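Local coordinates for protein tryptophan halogenase (Shewanella frigidimarina, PDB 2PYX) that probably halogenates tryptophan or a related substrate, using FAD as in flavin-dependent halogenases, at residues 343-351 with 368-376. Residues are numbered along the deposited sequence; the frame is centred on the assembly and turned at random.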
ATOM      1  N   TRP A 343     -17.275  -1.012  -8.930  1.00  9.43           N
ATOM      2  CA  TRP A 343     -17.704  -0.787 -10.307  1.00  8.25           C
ATOM      3  C   TRP A 343     -19.233  -0.963 -10.386  1.00  9.16           C
ATOM      4  O   TRP A 343     -19.746  -2.030 -10.101  1.00 10.40           O
ATOM      5  CB  TRP A 343     -17.000  -1.755 -11.248  1.00  7.84           C
ATOM      6  CG  TRP A 343     -17.129  -1.492 -12.715  1.00  8.37           C
ATOM      7  CD1 TRP A 343     -18.120  -0.811 -13.360  1.00 10.08           C
ATOM      8  CD2 TRP A 343     -16.214  -1.955 -13.719  1.00  7.36           C
ATOM      9  NE1 TRP A 343     -17.864  -0.809 -14.735  1.00 11.68           N
ATOM     10  CE2 TRP A 343     -16.713  -1.507 -14.979  1.00 10.27           C
ATOM     11  CE3 TRP A 343     -15.032  -2.718 -13.685  1.00 10.23           C
ATOM     12  CZ2 TRP A 343     -16.064  -1.785 -16.156  1.00  9.51           C
ATOM     13  CZ3 TRP A 343     -14.382  -2.983 -14.849  1.00  9.16           C
ATOM     14  CH2 TRP A 343     -14.905  -2.520 -16.085  1.00  8.93           C
ATOM     15  N   GLN A 344     -19.939   0.131 -10.674  1.00  9.87           N
ATOM     16  CA  GLN A 344     -21.401   0.124 -10.772  1.00 10.10           C
ATOM     17  C   GLN A 344     -21.752   0.821 -12.084  1.00  9.51           C
ATOM     18  O   GLN A 344     -21.266   1.920 -12.348  1.00 10.42           O
ATOM     19  CB  GLN A 344     -22.005   0.899  -9.586  1.00  9.78           C
ATOM     20  CG  GLN A 344     -23.526   0.998  -9.596  1.00 10.85           C
ATOM     21  CD  GLN A 344     -24.171  -0.361  -9.447  1.00 12.71           C
ATOM     22  OE1 GLN A 344     -23.942  -1.089  -8.461  1.00 15.56           O
ATOM     23  NE2 GLN A 344     -24.986  -0.735 -10.433  1.00 15.20           N
ATOM     24  N   ASN A 345     -22.622   0.196 -12.868  1.00  9.37           N
ATOM     25  CA  ASN A 345     -22.945   0.684 -14.192  1.00  9.62           C
ATOM     26  C   ASN A 345     -21.607   0.901 -14.926  1.00 10.13           C
ATOM     27  O   ASN A 345     -20.798  -0.039 -15.052  1.00 11.32           O
ATOM     28  CB  ASN A 345     -23.833   1.932 -14.080  1.00 10.70           C
ATOM     29  CG  ASN A 345     -25.235   1.616 -13.621  1.00 14.91           C
ATOM     30  OD1 ASN A 345     -25.472   1.348 -12.443  1.00 16.80           O
ATOM     31  ND2 ASN A 345     -26.171   1.602 -14.561  1.00 16.31           N
ATOM     32  N   ASN A 346     -21.376   2.111 -15.418  1.00  9.87           N
ATOM     33  CA  ASN A 346     -20.161   2.446 -16.193  1.00 10.48           C
ATOM     34  C   ASN A 346     -19.217   3.339 -15.427  1.00 10.42           C
ATOM     35  O   ASN A 346     -18.506   4.168 -16.003  1.00 11.19           O
ATOM     36  CB  ASN A 346     -20.513   3.087 -17.544  1.00 12.18           C
ATOM     37  CG  ASN A 346     -21.237   4.382 -17.410  1.00 10.93           C
ATOM     38  OD1 ASN A 346     -21.919   4.675 -16.407  1.00 12.55           O
ATOM     39  ND2 ASN A 346     -21.095   5.231 -18.455  1.00 12.60           N
ATOM     40  N   CYS A 347     -19.192   3.142 -14.104  1.00 10.69           N
ATOM     41  CA  CYS A 347     -18.387   3.934 -13.196  1.00  9.76           C
ATOM     42  C   CYS A 347     -17.557   3.009 -12.312  1.00 10.78           C
ATOM     43  O   CYS A 347     -18.096   2.112 -11.656  1.00 10.30           O
ATOM     44  CB  CYS A 347     -19.252   4.837 -12.311  1.00 14.30           C
ATOM     45  SG  CYS A 347     -18.306   5.819 -11.099  1.00 13.38           S
ATOM     46  N   ILE A 348     -16.250   3.248 -12.299  1.00  9.40           N
ATOM     47  CA  ILE A 348     -15.365   2.520 -11.389  0.50  9.74           C
ATOM     48  C   ILE A 348     -14.627   3.513 -10.486  1.00  9.14           C
ATOM     49  O   ILE A 348     -14.107   4.530 -10.925  1.00  9.18           O
ATOM     50  CB  ILE A 348     -14.446   1.552 -12.176  0.50 10.40           C
ATOM     51  CG1 ILE A 348     -13.673   0.614 -11.236  0.50  8.27           C
ATOM     52  CG2 ILE A 348     -13.535   2.295 -13.144  0.50  9.96           C
ATOM     53  CD1 ILE A 348     -12.816  -0.415 -11.968  0.50 11.18           C
ATOM     54  N   ALA A 349     -14.601   3.203  -9.188  1.00  8.61           N
ATOM     55  CA  ALA A 349     -13.963   4.053  -8.203  1.00  7.73           C
ATOM     56  C   ALA A 349     -12.532   3.565  -7.951  1.00  7.92           C
ATOM     57  O   ALA A 349     -12.291   2.364  -7.747  1.00  8.81           O
ATOM     58  CB  ALA A 349     -14.737   4.094  -6.903  1.00  8.99           C
ATOM     59  N   ILE A 350     -11.597   4.504  -7.943  1.00  9.13           N
ATOM     60  CA  ILE A 350     -10.191   4.195  -7.720  1.00  8.94           C
ATOM     61  C   ILE A 350      -9.637   5.183  -6.678  1.00  9.50           C
ATOM     62  O   ILE A 350      -9.867   6.408  -6.778  1.00 10.18           O
ATOM     63  CB  ILE A 350      -9.377   4.214  -9.037  1.00  8.68           C
ATOM     64  CG1 ILE A 350      -9.995   3.218 -10.034  1.00  9.43           C
ATOM     65  CG2 ILE A 350      -7.902   3.955  -8.804  1.00  9.46           C
ATOM     66  CD1 ILE A 350      -9.257   3.000 -11.340  1.00 10.15           C
ATOM     67  N   GLY A 351      -8.939   4.647  -5.691  1.00  9.31           N
ATOM     68  CA  GLY A 351      -8.468   5.423  -4.577  1.00 10.04           C
ATOM     69  C   GLY A 351      -9.507   5.502  -3.474  1.00  9.76           C
ATOM     70  O   GLY A 351     -10.293   4.545  -3.278  1.00  9.89           O
ATOM     71  N   ILE A 368      -4.953   1.331  -5.635  1.00  7.74           N
ATOM     72  CA  ILE A 368      -4.997   2.149  -6.830  1.00  8.05           C
ATOM     73  C   ILE A 368      -4.351   1.392  -8.016  1.00  7.26           C
ATOM     74  O   ILE A 368      -4.920   1.281  -9.128  1.00  9.26           O
ATOM     75  CB  ILE A 368      -4.340   3.523  -6.583  1.00  8.36           C
ATOM     76  CG1 ILE A 368      -5.263   4.392  -5.736  1.00  9.66           C
ATOM     77  CG2 ILE A 368      -4.018   4.207  -7.888  1.00  9.88           C
ATOM     78  CD1 ILE A 368      -4.540   5.597  -5.103  1.00 11.17           C
ATOM     79  N   GLU A 369      -3.144   0.872  -7.796  1.00  8.99           N
ATOM     80  CA  GLU A 369      -2.430   0.141  -8.849  1.00  8.10           C
ATOM     81  C   GLU A 369      -3.242  -1.079  -9.283  1.00  9.41           C
ATOM     82  O   GLU A 369      -3.309  -1.364 -10.458  1.00  9.55           O
ATOM     83  CB  GLU A 369      -1.089  -0.334  -8.315  1.00 11.17           C
ATOM     84  CG  GLU A 369      -0.048   0.707  -7.960  1.00 11.41           C
ATOM     85  CD  GLU A 369       1.179  -0.033  -7.449  1.00 14.68           C
ATOM     86  OE1 GLU A 369       1.987  -0.451  -8.277  1.00 13.71           O
ATOM     87  OE2 GLU A 369       1.298  -0.258  -6.223  1.00 16.22           O
ATOM     88  N   TRP A 370      -3.792  -1.831  -8.331  1.00  7.92           N
ATOM     89  CA  TRP A 370      -4.546  -3.028  -8.676  1.00  7.97           C
ATOM     90  C   TRP A 370      -5.748  -2.632  -9.527  1.00  8.46           C
ATOM     91  O   TRP A 370      -6.010  -3.227 -10.560  1.00  8.16           O
ATOM     92  CB  TRP A 370      -5.016  -3.825  -7.423  1.00  9.88           C
ATOM     93  CG  TRP A 370      -5.950  -4.875  -7.856  1.00  9.35           C
ATOM     94  CD1 TRP A 370      -5.616  -6.079  -8.457  1.00 11.62           C
ATOM     95  CD2 TRP A 370      -7.383  -4.815  -7.867  1.00  9.57           C
ATOM     96  NE1 TRP A 370      -6.750  -6.754  -8.811  1.00 12.00           N
ATOM     97  CE2 TRP A 370      -7.853  -6.018  -8.460  1.00 11.32           C
ATOM     98  CE3 TRP A 370      -8.324  -3.895  -7.411  1.00 10.13           C
ATOM     99  CZ2 TRP A 370      -9.209  -6.265  -8.659  1.00 10.12           C
ATOM    100  CZ3 TRP A 370      -9.666  -4.172  -7.580  1.00  9.10           C
ATOM    101  CH2 TRP A 370     -10.098  -5.346  -8.210  1.00  9.82           C
ATOM    102  N   THR A 371      -6.503  -1.636  -9.080  1.00  8.71           N
ATOM    103  CA  THR A 371      -7.744  -1.352  -9.755  1.00  6.51           C
ATOM    104  C   THR A 371      -7.478  -0.816 -11.183  1.00  6.93           C
ATOM    105  O   THR A 371      -8.113  -1.220 -12.168  1.00  8.57           O
ATOM    106  CB  THR A 371      -8.625  -0.350  -8.985  1.00  8.93           C
ATOM    107  OG1 THR A 371      -8.693  -0.679  -7.587  1.00  8.11           O
ATOM    108  CG2 THR A 371     -10.028  -0.375  -9.570  1.00  8.70           C
ATOM    109  N   ALA A 372      -6.522   0.107 -11.295  1.00  8.41           N
ATOM    110  CA  ALA A 372      -6.182   0.709 -12.573  1.00  7.92           C
ATOM    111  C   ALA A 372      -5.582  -0.318 -13.529  1.00  7.27           C
ATOM    112  O   ALA A 372      -5.920  -0.348 -14.710  1.00  8.92           O
ATOM    113  CB  ALA A 372      -5.230   1.888 -12.370  1.00  9.78           C
ATOM    114  N   SER A 373      -4.660  -1.124 -13.020  1.00  7.53           N
ATOM    115  CA  SER A 373      -4.045  -2.140 -13.874  0.50  7.24           C
ATOM    116  C   SER A 373      -5.091  -3.181 -14.327  1.00  8.13           C
ATOM    117  O   SER A 373      -5.060  -3.637 -15.465  1.00  9.29           O
ATOM    118  CB  SER A 373      -2.846  -2.831 -13.196  0.50  8.74           C
ATOM    119  OG  SER A 373      -3.216  -3.545 -12.028  0.50 10.75           O
ATOM    120  N   THR A 374      -6.001  -3.549 -13.431  1.00  9.16           N
ATOM    121  CA  THR A 374      -7.053  -4.491 -13.766  1.00 11.35           C
ATOM    122  C   THR A 374      -7.947  -3.924 -14.831  1.00  9.15           C
ATOM    123  O   THR A 374      -8.279  -4.614 -15.791  1.00  9.12           O
ATOM    124  CB  THR A 374      -7.849  -4.853 -12.497  1.00 12.31           C
ATOM    125  OG1 THR A 374      -6.939  -5.516 -11.609  1.00 13.62           O
ATOM    126  CG2 THR A 374      -8.971  -5.770 -12.810  1.00 21.27           C
ATOM    127  N   LEU A 375      -8.347  -2.670 -14.689  1.00  9.29           N
ATOM    128  CA  LEU A 375      -9.187  -2.056 -15.721  1.00  9.48           C
ATOM    129  C   LEU A 375      -8.446  -2.012 -17.049  1.00  8.51           C
ATOM    130  O   LEU A 375      -9.021  -2.318 -18.096  1.00 10.83           O
ATOM    131  CB  LEU A 375      -9.569  -0.643 -15.287  1.00 11.07           C
ATOM    132  CG  LEU A 375     -10.322   0.155 -16.338  1.00 11.04           C
ATOM    133  CD1 LEU A 375     -11.666  -0.530 -16.681  1.00 15.86           C
ATOM    134  CD2 LEU A 375     -10.531   1.568 -15.861  1.00 12.22           C
ATOM    135  N   ALA A 376      -7.173  -1.645 -17.035  1.00  8.39           N
ATOM    136  CA  ALA A 376      -6.406  -1.595 -18.261  1.00  8.99           C
ATOM    137  C   ALA A 376      -6.304  -2.975 -18.921  1.00 11.94           C
ATOM    138  O   ALA A 376      -6.359  -3.094 -20.162  1.00 12.53           O
ATOM    139  CB  ALA A 376      -5.017  -1.035 -17.983  1.00  9.60           C
TER
HETATM  140  O   HOH W   1     -10.750   0.533  -6.158  1.00  9.34           O
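Thr-371 OG1 is gripped twice: it donates to Leu-367 O one turn back in its own helix and accepts from a water 2.8 Å away. That water also donates to Ala-349 O at 2.9 Å, bridging strand and helix where no direct hydrogen bond joins them. The Thr-371 methyl, CG2, wedges between two isoleucines, 3.6 Å from Ile-350 CG1 and 3.7 Å from Ile-348 CD1. Ile-350 forks over the helix: with CG1 beside its backbone N (chi1 -57°), CG1 and CD1 run along Thr-371 to Ala-372, while CG2 meets Ile-368 CA at 3.9 Å. Strand 347-349 pairs in parallel with strand 224-227 in the sheet of the Rossmann-type domain, which probably binds FAD. Segment 368-376 of helix 363-377 runs nearly antiparallel to strand 347-349 (151° between axes), beside helix 16-31, where Ile-368 touches Ala-18 of the predicted FAD site. Cutting Ile-350 back to an alanine is likely to rob the Thr-371 methyl and Ala-372 of their neighbour and open a gap beside Ile-368. Gly-351 CA lies 3.6 Å from Ile-368 CG1. Farther along the helix, Leu-375 CD1 approaches Trp-343 CH2 obliquely, 3.8 Å away, and CD2 faces Ile-348 CG2.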